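Lipopolysaccharide heptosyltransferase 2 (Escherichia coli, PDB 1PSW) transfers the second heptose unit from ADP-L-glycero-beta-D-manno-heptose to heptosyl-Kdo2-lipid A during synthesis of the lipopolysaccharide core. Local coordinates at residues 9-17 with 271-279; 199-210 with 230-239. All blocks are in the same frame, centred on the assembly; numbering follows the deposited sequence.

Contact 1. Residues 9-17 with 271-279; sequences SWVGDMMMS and GLMHVAAAL
The interface between the two Rossmann-like domains is where V11 and G12 of helix 11-17 meet G271 and H274 of helix 271-278. The axes of the two helical pieces approach to 7.6 Å and diverge by 32°. No hydrogen bond crosses. The N-terminal ends come closest: G12 N lies 3.5 Å from G271 CA. Both positions are glycine, and the backbones are too close there for a side chain on G271 to fit beside V11 CB and G12 N. V11 sets CG1 anti to its own backbone nitrogen (chi1 174°). This brings the methyl to 3.6 Å from G271 O and also against CG2 of V275. In the GT-B fold each domain carries a parallel sheet, and the cleft between them holds the substrates. Here helix 11-27 follows strand 2-6 of one sheet, and helix 271-278 follows strand 264-268 of the other. Both helices start on the cleft side, and E190 accepts a hydrogen bond from G271 N. One turn further on, the H274 ring leans against the glycine backbone, with CD2 3.7 Å from G12 CA. The selenium of M16 comes to the same ring obliquely, 4.6 Å from its centroid and nearest to ND1. M16 also packs on V132 and Y135 of helix 131-137. M15 is a bent selenomethionine. Its CG rests 3.6 Å from H274 O, and its terminal CE turns along the helix to A278 CB, 3.8 Å away. V275 CG2 lies beside its selenium. L160, which pairs with the backbone of A278, also touches M15.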
# COMPACT_ATOMS: atom_id res chain seq x y z
N SER A 9 -0.53 -9.15 5.32
CA SER A 9 0.88 -9.32 4.96
C SER A 9 1.23 -8.77 3.59
O SER A 9 2.18 -9.22 2.97
CB SER A 9 1.24 -10.80 5.01
OG SER A 9 0.97 -11.33 6.29
N TRP A 10 0.46 -7.80 3.12
CA TRP A 10 0.72 -7.19 1.83
C TRP A 10 0.74 -5.69 1.99
O TRP A 10 -0.09 -5.14 2.71
CB TRP A 10 -0.34 -7.58 0.82
CG TRP A 10 -0.36 -9.04 0.54
CD1 TRP A 10 -1.21 -9.97 1.08
CD2 TRP A 10 0.51 -9.75 -0.33
NE1 TRP A 10 -0.91 -11.22 0.60
CE2 TRP A 10 0.14 -11.11 -0.27
CE3 TRP A 10 1.58 -9.37 -1.16
CZ2 TRP A 10 0.80 -12.10 -1.02
CZ3 TRP A 10 2.23 -10.36 -1.90
CH2 TRP A 10 1.84 -11.70 -1.82
N VAL A 11 1.67 -5.02 1.33
CA VAL A 11 1.79 -3.58 1.41
C VAL A 11 0.47 -2.88 1.11
O VAL A 11 0.00 -2.06 1.91
CB VAL A 11 2.87 -3.04 0.44
CG1 VAL A 11 2.86 -1.53 0.44
CG2 VAL A 11 4.24 -3.56 0.87
N GLY A 12 -0.15 -3.20 -0.02
CA GLY A 12 -1.40 -2.57 -0.38
C GLY A 12 -2.45 -2.69 0.70
O GLY A 12 -3.00 -1.68 1.15
N ASP A 13 -2.73 -3.92 1.12
CA ASP A 13 -3.71 -4.21 2.14
C ASP A 13 -3.39 -3.50 3.45
O ASP A 13 -4.29 -2.98 4.11
CB ASP A 13 -3.79 -5.72 2.37
CG ASP A 13 -4.34 -6.47 1.18
OD1 ASP A 13 -4.48 -5.86 0.09
OD2 ASP A 13 -4.63 -7.68 1.31
N MSE A 14 -2.12 -3.47 3.83
CA MSE A 14 -1.72 -2.80 5.06
C MSE A 14 -2.03 -1.31 4.97
O MSE A 14 -2.49 -0.69 5.93
CB MSE A 14 -0.23 -3.00 5.33
CG MSE A 14 0.28 -2.33 6.61
SE MSE A 14 -0.65 -2.95 8.22
CE MSE A 14 0.07 -4.74 8.31
N MSE A 15 -1.78 -0.72 3.81
CA MSE A 15 -2.04 0.69 3.63
C MSE A 15 -3.55 0.91 3.81
O MSE A 15 -3.98 1.83 4.49
CB MSE A 15 -1.57 1.13 2.24
CG MSE A 15 -1.31 2.64 2.09
SE MSE A 15 0.08 3.31 3.28
CE MSE A 15 -1.02 4.39 4.48
N MSE A 16 -4.36 0.04 3.20
CA MSE A 16 -5.82 0.16 3.31
C MSE A 16 -6.30 0.00 4.75
O MSE A 16 -7.28 0.62 5.14
CB MSE A 16 -6.53 -0.90 2.46
CG MSE A 16 -6.21 -0.85 1.00
SE MSE A 16 -6.40 0.92 0.35
CE MSE A 16 -8.29 1.03 0.43
N SER A 17 -5.61 -0.83 5.53
CA SER A 17 -6.03 -1.06 6.90
C SER A 17 -5.92 0.21 7.74
O SER A 17 -6.53 0.30 8.81
CB SER A 17 -5.23 -2.20 7.54
OG SER A 17 -3.87 -1.85 7.76
N GLY A 271 1.19 -2.77 -4.47
CA GLY A 271 1.13 -2.20 -3.13
C GLY A 271 1.68 -0.78 -3.01
O GLY A 271 1.10 0.05 -2.30
N LEU A 272 2.78 -0.48 -3.69
CA LEU A 272 3.35 0.86 -3.59
C LEU A 272 2.43 1.92 -4.19
O LEU A 272 2.52 3.09 -3.82
CB LEU A 272 4.73 0.92 -4.24
CG LEU A 272 5.84 0.15 -3.48
CD1 LEU A 272 7.14 0.26 -4.28
CD2 LEU A 272 6.04 0.73 -2.08
N MSE A 273 1.56 1.52 -5.10
CA MSE A 273 0.61 2.47 -5.69
C MSE A 273 -0.18 3.09 -4.54
O MSE A 273 -0.35 4.31 -4.47
CB MSE A 273 -0.35 1.75 -6.63
CG MSE A 273 -1.40 2.65 -7.29
SE MSE A 273 -2.68 1.66 -8.36
CE MSE A 273 -3.79 1.09 -6.81
N HIS A 274 -0.68 2.24 -3.66
CA HIS A 274 -1.46 2.69 -2.51
C HIS A 274 -0.67 3.61 -1.59
O HIS A 274 -1.24 4.53 -0.99
CB HIS A 274 -1.99 1.47 -1.75
CG HIS A 274 -2.91 0.64 -2.58
ND1 HIS A 274 -4.12 1.12 -3.03
CD2 HIS A 274 -2.75 -0.57 -3.15
CE1 HIS A 274 -4.67 0.24 -3.85
NE2 HIS A 274 -3.85 -0.80 -3.94
N VAL A 275 0.63 3.37 -1.48
CA VAL A 275 1.47 4.22 -0.65
C VAL A 275 1.53 5.62 -1.27
O VAL A 275 1.33 6.61 -0.57
CB VAL A 275 2.90 3.63 -0.52
CG1 VAL A 275 3.81 4.61 0.22
CG2 VAL A 275 2.85 2.29 0.23
N ALA A 276 1.79 5.70 -2.57
CA ALA A 276 1.85 6.99 -3.27
C ALA A 276 0.51 7.73 -3.14
O ALA A 276 0.48 8.95 -2.92
CB ALA A 276 2.20 6.77 -4.74
N ALA A 277 -0.59 7.00 -3.26
CA ALA A 277 -1.93 7.57 -3.15
C ALA A 277 -2.16 8.17 -1.76
O ALA A 277 -2.76 9.24 -1.63
CB ALA A 277 -2.99 6.49 -3.43
N ALA A 278 -1.69 7.48 -0.73
CA ALA A 278 -1.84 7.94 0.65
C ALA A 278 -1.04 9.21 0.88
O ALA A 278 -1.41 10.04 1.71
CB ALA A 278 -1.38 6.85 1.61
N LEU A 279 0.06 9.35 0.15
CA LEU A 279 0.92 10.53 0.26
C LEU A 279 0.40 11.69 -0.57
O LEU A 279 0.94 12.79 -0.52
CB LEU A 279 2.34 10.17 -0.19
CG LEU A 279 3.11 9.29 0.80
CD1 LEU A 279 4.34 8.65 0.12
CD2 LEU A 279 3.55 10.15 2.00

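Contact 2. Residues 199-210 with 230-239; sequences HYHYAELAKQLI and EILAALNTEQ
H199 and E230 stack at one end of this contact. The imidazole and carboxylate planes are 6° apart, and E230 OE1 sits 3.3 Å above the centre of the ring. Y200 CD2 lies over the opposite face. With chi1 at 60° the H199 ring sits between its backbone nitrogen and carbonyl carbon, and from there its face meets E230. The H199–E230 nitrogen–oxygen pairs have poor hydrogen-bond angles; H199 ND1 bonds instead to the hydroxyl of Y323. With an alanine at H199, the E230 carboxylate would probably be set free to turn, and the Y323 hydroxyl would be left without this partner. The tight part lies deeper. A203 CB meets A234 CB at 3.6 Å and also faces I231. L235 CD2 reaches A203 O at 3.5 Å and touches K207 CG. I231 CD1 packs on Y202 CB, while I210 CD1 abuts Q239 O at 3.4 Å. The more open side is polar and watered. The extended K207 chain crosses the Q239 side chain obliquely, with K207 CG 3.4 Å from Q239 NE2. One water links K207 NZ to A234 O, and another links K207 O to Q239 NE2. N236 and Q239 form a capping box: Q239 N donates to N236 OD1 at 2.7 Å, and N236 N gives a nearly straight bond to Q239 OE1. That return bond holds the Q239 amide beside K207. Helix 199-211 joins strands 182-186 and 215-218, and segment 230-239 lies on the path to strand 243-245. Such packing between successive beta-alpha-beta crossovers is typical of a Rossmann-like domain.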
# COMPACT_ATOMS: atom_id res chain seq x y z
N HIS A 199 9.34 -3.70 -18.94
CA HIS A 199 10.58 -3.08 -18.52
C HIS A 199 11.10 -2.11 -19.59
O HIS A 199 11.65 -1.05 -19.26
CB HIS A 199 11.66 -4.14 -18.24
CG HIS A 199 12.00 -5.01 -19.41
ND1 HIS A 199 11.24 -6.10 -19.78
CD2 HIS A 199 13.01 -4.94 -20.32
CE1 HIS A 199 11.77 -6.67 -20.85
NE2 HIS A 199 12.84 -5.98 -21.19
N TYR A 200 10.94 -2.45 -20.87
CA TYR A 200 11.43 -1.56 -21.92
C TYR A 200 10.58 -0.31 -22.07
O TYR A 200 11.06 0.72 -22.53
CB TYR A 200 11.54 -2.30 -23.25
CG TYR A 200 10.36 -3.17 -23.59
CD1 TYR A 200 9.26 -2.66 -24.27
CD2 TYR A 200 10.36 -4.52 -23.25
CE1 TYR A 200 8.19 -3.47 -24.62
CE2 TYR A 200 9.30 -5.34 -23.58
CZ TYR A 200 8.22 -4.81 -24.27
OH TYR A 200 7.18 -5.64 -24.60
N HIS A 201 9.30 -0.39 -21.70
CA HIS A 201 8.46 0.80 -21.77
C HIS A 201 8.91 1.75 -20.65
O HIS A 201 9.00 2.96 -20.86
CB HIS A 201 6.98 0.46 -21.62
CG HIS A 201 6.34 -0.03 -22.88
ND1 HIS A 201 6.95 0.09 -24.11
CD2 HIS A 201 5.15 -0.64 -23.10
CE1 HIS A 201 6.16 -0.43 -25.04
NE2 HIS A 201 5.07 -0.88 -24.46
N TYR A 202 9.20 1.21 -19.47
CA TYR A 202 9.67 2.06 -18.38
C TYR A 202 10.99 2.72 -18.78
O TYR A 202 11.23 3.88 -18.45
CB TYR A 202 9.87 1.26 -17.07
CG TYR A 202 8.62 1.15 -16.21
CD1 TYR A 202 8.08 2.28 -15.57
CD2 TYR A 202 7.97 -0.08 -16.04
CE1 TYR A 202 6.92 2.19 -14.79
CE2 TYR A 202 6.80 -0.17 -15.26
CZ TYR A 202 6.29 0.96 -14.64
OH TYR A 202 5.14 0.86 -13.88
N ALA A 203 11.84 1.99 -19.50
CA ALA A 203 13.12 2.54 -19.93
C ALA A 203 12.94 3.70 -20.91
O ALA A 203 13.58 4.74 -20.77
CB ALA A 203 13.97 1.45 -20.58
N GLU A 204 12.06 3.51 -21.88
CA GLU A 204 11.77 4.55 -22.87
C GLU A 204 11.21 5.79 -22.17
O GLU A 204 11.58 6.92 -22.48
CB GLU A 204 10.77 4.02 -23.90
CG GLU A 204 10.28 5.04 -24.93
CD GLU A 204 11.42 5.72 -25.67
OE1 GLU A 204 12.31 5.01 -26.18
OE2 GLU A 204 11.41 6.97 -25.76
N LEU A 205 10.32 5.57 -21.20
CA LEU A 205 9.74 6.69 -20.45
C LEU A 205 10.82 7.43 -19.67
O LEU A 205 10.78 8.65 -19.55
CB LEU A 205 8.65 6.19 -19.49
CG LEU A 205 7.95 7.30 -18.67
CD1 LEU A 205 7.34 8.34 -19.60
CD2 LEU A 205 6.87 6.70 -17.79
N ALA A 206 11.77 6.68 -19.12
CA ALA A 206 12.85 7.30 -18.36
C ALA A 206 13.70 8.19 -19.27
O ALA A 206 14.09 9.30 -18.88
CB ALA A 206 13.71 6.22 -17.70
N LYS A 207 13.99 7.71 -20.47
CA LYS A 207 14.80 8.48 -21.42
C LYS A 207 14.10 9.80 -21.72
O LYS A 207 14.74 10.86 -21.78
CB LYS A 207 14.99 7.72 -22.73
CG LYS A 207 15.75 6.43 -22.59
CD LYS A 207 15.88 5.72 -23.93
CE LYS A 207 16.59 4.40 -23.75
NZ LYS A 207 16.61 3.58 -24.99
N GLN A 208 12.79 9.73 -21.93
CA GLN A 208 12.00 10.92 -22.23
C GLN A 208 11.99 11.90 -21.06
O GLN A 208 12.07 13.12 -21.27
CB GLN A 208 10.56 10.51 -22.55
CG GLN A 208 10.40 9.60 -23.75
CD GLN A 208 10.54 10.34 -25.06
OE1 GLN A 208 11.64 10.67 -25.50
NE2 GLN A 208 9.40 10.63 -25.69
N LEU A 209 11.86 11.38 -19.85
CA LEU A 209 11.82 12.22 -18.65
C LEU A 209 13.17 12.87 -18.35
O LEU A 209 13.24 14.04 -17.99
CB LEU A 209 11.34 11.41 -17.44
CG LEU A 209 9.85 11.06 -17.43
CD1 LEU A 209 9.52 10.08 -16.29
CD2 LEU A 209 9.04 12.33 -17.29
N ILE A 210 14.24 12.10 -18.50
CA ILE A 210 15.57 12.61 -18.26
C ILE A 210 15.85 13.71 -19.27
O ILE A 210 16.53 14.70 -18.98
CB ILE A 210 16.61 11.49 -18.39
CG1 ILE A 210 16.43 10.51 -17.23
CG2 ILE A 210 18.02 12.06 -18.44
CD1 ILE A 210 17.22 9.23 -17.35
N GLU A 230 17.41 -4.26 -15.40
CA GLU A 230 17.10 -4.47 -16.81
C GLU A 230 16.65 -3.15 -17.43
O GLU A 230 16.87 -2.89 -18.61
CB GLU A 230 16.03 -5.56 -16.98
CG GLU A 230 15.70 -5.90 -18.45
CD GLU A 230 14.85 -7.16 -18.62
OE1 GLU A 230 13.86 -7.34 -17.87
OE2 GLU A 230 15.15 -7.97 -19.53
N ILE A 231 16.00 -2.31 -16.62
CA ILE A 231 15.54 -1.00 -17.08
C ILE A 231 16.76 -0.10 -17.31
O ILE A 231 16.88 0.56 -18.35
CB ILE A 231 14.59 -0.35 -16.04
CG1 ILE A 231 13.29 -1.16 -15.96
CG2 ILE A 231 14.30 1.10 -16.41
CD1 ILE A 231 12.35 -0.74 -14.84
N LEU A 232 17.66 -0.07 -16.33
CA LEU A 232 18.88 0.74 -16.42
C LEU A 232 19.77 0.34 -17.59
O LEU A 232 20.41 1.19 -18.22
CB LEU A 232 19.69 0.62 -15.13
CG LEU A 232 19.58 1.74 -14.10
CD1 LEU A 232 20.28 1.28 -12.84
CD2 LEU A 232 20.21 3.02 -14.63
N ALA A 233 19.84 -0.96 -17.86
CA ALA A 233 20.67 -1.48 -18.94
C ALA A 233 20.20 -1.00 -20.31
O ALA A 233 20.91 -1.18 -21.30
CB ALA A 233 20.68 -3.00 -18.89
N ALA A 234 19.02 -0.41 -20.38
CA ALA A 234 18.49 0.07 -21.65
C ALA A 234 18.82 1.54 -21.89
O ALA A 234 18.51 2.09 -22.95
CB ALA A 234 16.99 -0.14 -21.70
N LEU A 235 19.45 2.17 -20.91
CA LEU A 235 19.80 3.58 -21.03
C LEU A 235 21.29 3.73 -21.29
O LEU A 235 22.07 2.84 -20.95
CB LEU A 235 19.44 4.33 -19.74
CG LEU A 235 18.08 4.03 -19.09
CD1 LEU A 235 17.89 4.96 -17.91
CD2 LEU A 235 16.96 4.20 -20.10
N ASN A 236 21.69 4.83 -21.90
CA ASN A 236 23.11 5.07 -22.16
C ASN A 236 23.77 5.58 -20.88
O ASN A 236 23.10 5.75 -19.86
CB ASN A 236 23.30 6.08 -23.30
CG ASN A 236 22.69 7.43 -23.00
OD1 ASN A 236 22.87 7.98 -21.92
ND2 ASN A 236 21.96 7.98 -23.97
N THR A 237 25.07 5.82 -20.94
CA THR A 237 25.82 6.30 -19.78
C THR A 237 25.30 7.61 -19.21
O THR A 237 25.10 7.74 -18.00
CB THR A 237 27.32 6.48 -20.12
OG1 THR A 237 27.88 5.22 -20.50
CG2 THR A 237 28.09 7.03 -18.92
N GLU A 238 25.07 8.58 -20.09
CA GLU A 238 24.57 9.88 -19.66
C GLU A 238 23.22 9.77 -18.95
O GLU A 238 23.00 10.42 -17.93
CB GLU A 238 24.44 10.82 -20.87
CG GLU A 238 25.76 11.10 -21.61
CD GLU A 238 26.37 9.86 -22.25
OE1 GLU A 238 25.67 9.19 -23.04
OE2 GLU A 238 27.55 9.56 -21.97
N GLN A 239 22.34 8.93 -19.47
CA GLN A 239 21.01 8.75 -18.88
C GLN A 239 21.08 7.96 -17.58
O GLN A 239 20.37 8.26 -16.62
CB GLN A 239 20.08 8.04 -19.88
CG GLN A 239 19.97 8.77 -21.21
CD GLN A 239 19.29 7.94 -22.29
OE1 GLN A 239 19.58 6.75 -22.44
NE2 GLN A 239 18.41 8.56 -23.06
O HOH W 1 17.48 10.99 -22.44
O HOH W 2 17.60 0.88 -25.20

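Contact 1 joins the two domains, whereas contact 2 lies wholly within the C-terminal one. Their centres are 26 Å apart, and their nearest atoms are about 9 Å apart, so they do not touch. The centre of contact 1 is about 1 Å from the centre of the chain, at the interdomain cleft where GT-B enzymes bind their substrates; the centre of contact 2 is about 26 Å from it. One sheet connects them. Strand 182-186, packed under helix 199-211, neighbours strand 264-268, which leads into helix 271-278. Y202 of contact 2 makes a weak hydrogen bond to N268, at the end of that strand and shortly before G271.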